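Local structure of reticulocyte binding protein (Streptococcus agalactiae COH1, 3FAW) at residues A[334-337]-A[338-342]; A[575-578]-A[579-582]. The protein is a cell-wall-anchored pullulanase, a glycoside hydrolase that probably cleaves the alpha-1,6 branch linkages of pullulan, glycogen and related alpha-glucans. All blocks are in the same frame, centred on the assembly; numbering follows the deposited sequence.

Interaction 1: A[334-337]-A[338-342]; sequences AYTS and SDNNY. With CA (calcium ion), chain D.
Thr336 and Asn340 meet through two complementary first torsions: the threonine puts OG1 between its own N and carbonyl carbon (chi1 59°), while Asn340 swings CG back beside its own N (chi1 -69°); OG1 and the amide lie on facing sides of the bend. This turn belongs to the long loop that follows the second strand of the alpha-amylase-type (beta/alpha)8 barrel and carries a calcium site. Asn340 ND2 donates to Thr336 OG1 at 2.8 Å, nearly straight at 164°, with the hydroxyl oxygen lying exactly in the amide plane. Between them the chain turns through Ser337, Ser338 and Asp339. Ser338 OG gives a weak bond to Ser337 O; Ser337 OG is bonded to Asn645 O.

While its side chain spans the turn, Asn340 turns its carbonyl to the metal. Calcium is held by Asn340 O at 2.4 Å and Tyr342 O at 2.3 Å, with four waters and Asp665 OD1 making up seven ligands. The other carboxylate oxygen of Asp665, OD2, is hydrogen-bonded to Asp339 N, so this side chain meets both the metal and the loop backbone. Water 1, one of the four, sits 2.5 Å from the calcium and gives a weak hydrogen bond to Asn341 O.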
loop_
_atom_site.group_PDB
_atom_site.type_symbol
_atom_site.label_atom_id
_atom_site.label_comp_id
_atom_site.label_asym_id
_atom_site.label_seq_id
_atom_site.Cartn_x
_atom_site.Cartn_y
_atom_site.Cartn_z
ATOM N N ALA A 334 -24.324 8.309 -10.922
ATOM C CA ALA A 334 -25.201 7.861 -9.845
ATOM C C ALA A 334 -24.370 7.570 -8.599
ATOM O O ALA A 334 -23.224 7.117 -8.698
ATOM C CB ALA A 334 -25.977 6.621 -10.265
ATOM N N TYR A 335 -24.943 7.844 -7.431
ATOM C CA TYR A 335 -24.289 7.538 -6.160
ATOM C C TYR A 335 -24.567 6.086 -5.784
ATOM O O TYR A 335 -25.664 5.755 -5.324
ATOM C CB TYR A 335 -24.779 8.470 -5.050
ATOM C CG TYR A 335 -24.274 9.891 -5.168
ATOM C CD1 TYR A 335 -23.273 10.366 -4.331
ATOM C CD2 TYR A 335 -24.803 10.762 -6.117
ATOM C CE1 TYR A 335 -22.810 11.676 -4.430
ATOM C CE2 TYR A 335 -24.346 12.073 -6.227
ATOM C CZ TYR A 335 -23.350 12.521 -5.381
ATOM O OH TYR A 335 -22.892 13.811 -5.485
ATOM N N THR A 336 -23.568 5.229 -5.997
ATOM C CA THR A 336 -23.653 3.804 -5.666
ATOM C C THR A 336 -22.368 3.353 -4.976
ATOM O O THR A 336 -21.322 3.984 -5.129
ATOM C CB THR A 336 -23.867 2.936 -6.927
ATOM O OG1 THR A 336 -22.785 3.140 -7.846
ATOM C CG2 THR A 336 -25.184 3.281 -7.610
ATOM N N SER A 337 -22.449 2.262 -4.224
ATOM C CA SER A 337 -21.293 1.740 -3.497
ATOM C C SER A 337 -20.839 0.364 -4.001
ATOM O O SER A 337 -20.009 -0.291 -3.372
ATOM C CB SER A 337 -21.605 1.685 -2.001
ATOM O OG SER A 337 -22.736 0.874 -1.748
ATOM N N SER A 338 -21.377 -0.059 -5.141
ATOM C CA SER A 338 -21.054 -1.357 -5.724
ATOM C C SER A 338 -21.261 -1.336 -7.233
ATOM O O SER A 338 -22.011 -0.508 -7.751
ATOM C CB SER A 338 -21.939 -2.452 -5.114
ATOM O OG SER A 338 -21.552 -2.742 -3.780
ATOM N N ASP A 339 -20.587 -2.261 -7.917
ATOM C CA ASP A 339 -20.786 -2.514 -9.346
ATOM C C ASP A 339 -20.439 -1.293 -10.196
ATOM O O ASP A 339 -21.221 -0.861 -11.038
ATOM C CB ASP A 339 -22.227 -2.992 -9.605
ATOM C CG ASP A 339 -22.404 -3.653 -10.968
ATOM O OD1 ASP A 339 -21.404 -4.063 -11.595
ATOM O OD2 ASP A 339 -23.563 -3.768 -11.413
ATOM N N ASN A 340 -19.250 -0.744 -9.960
ATOM C CA ASN A 340 -18.711 0.334 -10.779
ATOM C C ASN A 340 -17.386 -0.077 -11.404
ATOM O O ASN A 340 -16.629 -0.846 -10.815
ATOM C CB ASN A 340 -18.529 1.590 -9.933
ATOM C CG ASN A 340 -19.853 2.196 -9.513
ATOM O OD1 ASN A 340 -20.461 2.951 -10.264
ATOM N ND2 ASN A 340 -20.307 1.863 -8.309
ATOM N N ASN A 341 -17.108 0.444 -12.596
ATOM C CA ASN A 341 -15.828 0.207 -13.265
ATOM C C ASN A 341 -14.663 0.741 -12.427
ATOM O O ASN A 341 -13.520 0.295 -12.572
ATOM C CB ASN A 341 -15.817 0.859 -14.654
ATOM C CG ASN A 341 -14.649 0.399 -15.515
ATOM O OD1 ASN A 341 -14.351 -0.885 -15.463
ATOM N ND2 ASN A 341 -14.032 1.192 -16.227
ATOM N N TYR A 342 -14.970 1.708 -11.564
ATOM C CA TYR A 342 -14.031 2.208 -10.564
ATOM C C TYR A 342 -13.358 1.088 -9.770
ATOM O O TYR A 342 -13.990 0.089 -9.436
ATOM C CB TYR A 342 -14.762 3.127 -9.582
ATOM C CG TYR A 342 -13.832 3.789 -8.604
ATOM C CD1 TYR A 342 -13.205 4.981 -8.922
ATOM C CD2 TYR A 342 -13.555 3.207 -7.369
ATOM C CE1 TYR A 342 -12.346 5.588 -8.039
ATOM C CE2 TYR A 342 -12.690 3.809 -6.476
ATOM C CZ TYR A 342 -12.089 5.000 -6.819
ATOM O OH TYR A 342 -11.224 5.613 -5.945
HETATM CA CA CA D . -14.997 -2.000 -9.437
HETATM O O HOH W 1 -13.615 -2.166 -11.474
HETATM O O HOH W 2 -16.741 -3.595 -10.749
HETATM O O HOH W 3 -14.002 -4.352 -9.287
HETATM O O HOH W 4 -13.788 -1.849 -7.353
#

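Interaction 2: A[575-578]-A[579-582]; sequences NLTL and HDVI
Thr577 and Asp580 meet at the start of helix 578-586, where a side-chain bond caps the helix. The backbone NH of Asp580 points back to Thr577 OG1, 3.2 Å away with an N-H...O angle of 162°; chi1 of 69° places OG1 between the threonine's own N and carbonyl carbon, facing that NH. OG1 is also bonded to Arg625 O, so a neighbouring loop shares the capping oxygen. Val581 N then reaches Thr577 O at 2.9 Å, and Ile582 N reaches Leu578 O at 3.2 Å, opening the regular helical ladder.

The Asp580 carboxylate forms a second polar network. His579 ND1 donates to Asp580 OD1 at 3.0 Å, almost straight at 171°; the oxygen lies at the edge of the imidazole, close to its plane, and is approached on its anti side, somewhat out of the carboxylate plane. OD1 is bonded to Thr626 OG1 as well, and OD2 to Lys627 N. Water 5 gives a hydrogen bond to OD2 and accepts one from Thr577 N, bridging the residue before the helix to its first turn. With this many partners, the buried carboxylate has little freedom to rotate.

Apolar contacts flank the turn. Leu576 CB packs on Val581 CB at 3.9 Å, and Leu578 CD1 meets Ile582 CD1 at 3.9 Å, one helical turn on. Leu578 and Ile582 also touch helix 590-609.

The bond from Asp580 N to Thr577 OG1 makes Thr577 the N-cap of the helix that follows the seventh barrel strand, and Leu576 with Val581 beside it forms a hydrophobic staple.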
loop_
_atom_site.group_PDB
_atom_site.type_symbol
_atom_site.label_atom_id
_atom_site.label_comp_id
_atom_site.label_asym_id
_atom_site.label_seq_id
_atom_site.Cartn_x
_atom_site.Cartn_y
_atom_site.Cartn_z
ATOM N N ASN A 575 -11.870 3.135 5.170
ATOM C CA ASN A 575 -12.755 3.567 6.265
ATOM C C ASN A 575 -13.404 4.940 6.013
ATOM O O ASN A 575 -13.220 5.522 4.944
ATOM C CB ASN A 575 -12.000 3.520 7.603
ATOM C CG ASN A 575 -11.348 2.170 7.853
ATOM O OD1 ASN A 575 -12.028 1.152 7.975
ATOM N ND2 ASN A 575 -10.020 2.158 7.926
ATOM N N LEU A 576 -14.183 5.444 6.972
ATOM C CA LEU A 576 -14.846 6.751 6.813
ATOM C C LEU A 576 -13.828 7.884 6.694
ATOM O O LEU A 576 -12.762 7.828 7.310
ATOM C CB LEU A 576 -15.781 7.045 7.995
ATOM C CG LEU A 576 -17.005 6.139 8.172
ATOM C CD1 LEU A 576 -17.651 6.379 9.531
ATOM C CD2 LEU A 576 -18.010 6.351 7.045
ATOM N N THR A 577 -14.161 8.909 5.909
ATOM C CA THR A 577 -13.336 10.120 5.850
ATOM C C THR A 577 -13.348 10.804 7.220
ATOM O O THR A 577 -14.236 10.552 8.040
ATOM C CB THR A 577 -13.823 11.143 4.793
ATOM O OG1 THR A 577 -15.072 11.718 5.200
ATOM C CG2 THR A 577 -13.969 10.503 3.406
ATOM N N LEU A 578 -12.365 11.669 7.454
ATOM C CA LEU A 578 -12.263 12.400 8.715
ATOM C C LEU A 578 -13.529 13.207 9.024
ATOM O O LEU A 578 -13.992 13.229 10.162
ATOM C CB LEU A 578 -11.042 13.333 8.695
ATOM C CG LEU A 578 -10.745 14.090 9.992
ATOM C CD1 LEU A 578 -10.696 13.136 11.182
ATOM C CD2 LEU A 578 -9.448 14.880 9.848
ATOM N N HIS A 579 -14.076 13.868 8.009
ATOM C CA HIS A 579 -15.327 14.620 8.150
ATOM C C HIS A 579 -16.489 13.711 8.566
ATOM O O HIS A 579 -17.205 13.994 9.534
ATOM C CB HIS A 579 -15.664 15.313 6.826
ATOM C CG HIS A 579 -16.995 15.994 6.820
ATOM N ND1 HIS A 579 -18.160 15.346 6.470
ATOM C CD2 HIS A 579 -17.348 17.268 7.117
ATOM C CE1 HIS A 579 -19.174 16.190 6.560
ATOM N NE2 HIS A 579 -18.708 17.363 6.948
ATOM N N ASP A 580 -16.657 12.616 7.829
ATOM C CA ASP A 580 -17.791 11.714 8.016
ATOM C C ASP A 580 -17.747 10.964 9.349
ATOM O O ASP A 580 -18.789 10.733 9.965
ATOM C CB ASP A 580 -17.883 10.716 6.855
ATOM C CG ASP A 580 -18.233 11.379 5.522
ATOM O OD1 ASP A 580 -18.627 12.563 5.489
ATOM O OD2 ASP A 580 -18.122 10.696 4.490
ATOM N N VAL A 581 -16.551 10.580 9.788
ATOM C CA VAL A 581 -16.388 9.872 11.064
ATOM C C VAL A 581 -16.606 10.818 12.254
ATOM O O VAL A 581 -17.131 10.412 13.288
ATOM C CB VAL A 581 -15.009 9.171 11.163
ATOM C CG1 VAL A 581 -13.884 10.187 11.406
ATOM C CG2 VAL A 581 -15.029 8.112 12.251
ATOM N N ILE A 582 -16.215 12.080 12.100
ATOM C CA ILE A 582 -16.513 13.104 13.104
ATOM C C ILE A 582 -18.025 13.293 13.258
ATOM O O ILE A 582 -18.535 13.294 14.375
ATOM C CB ILE A 582 -15.835 14.454 12.769
ATOM C CG1 ILE A 582 -14.337 14.379 13.075
ATOM C CG2 ILE A 582 -16.472 15.597 13.566
ATOM C CD1 ILE A 582 -13.529 15.540 12.519
HETATM O O HOH W 5 -16.654 8.475 4.420
#

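Both contacts are local, and they follow one another along the chain without nesting or crossing. After barrel strand 312-315 the chain enters a long loop; interaction 1 closes a turn there, ahead of helix 367-381. Over 220 residues and four barrel strands later, strand 566-568 leads into interaction 2, where the chain passes from loop into helix 578-586. The two centres lie 19 Å apart and the nearest atoms about 10 Å apart, so they do not touch. Each is tied to segments that follow the eighth strand, 614-618: residues 334-342 to Asn645 and the stretch from Asp665 to helix 668-671, residues 575-582 to Arg625, Thr626 and Lys627.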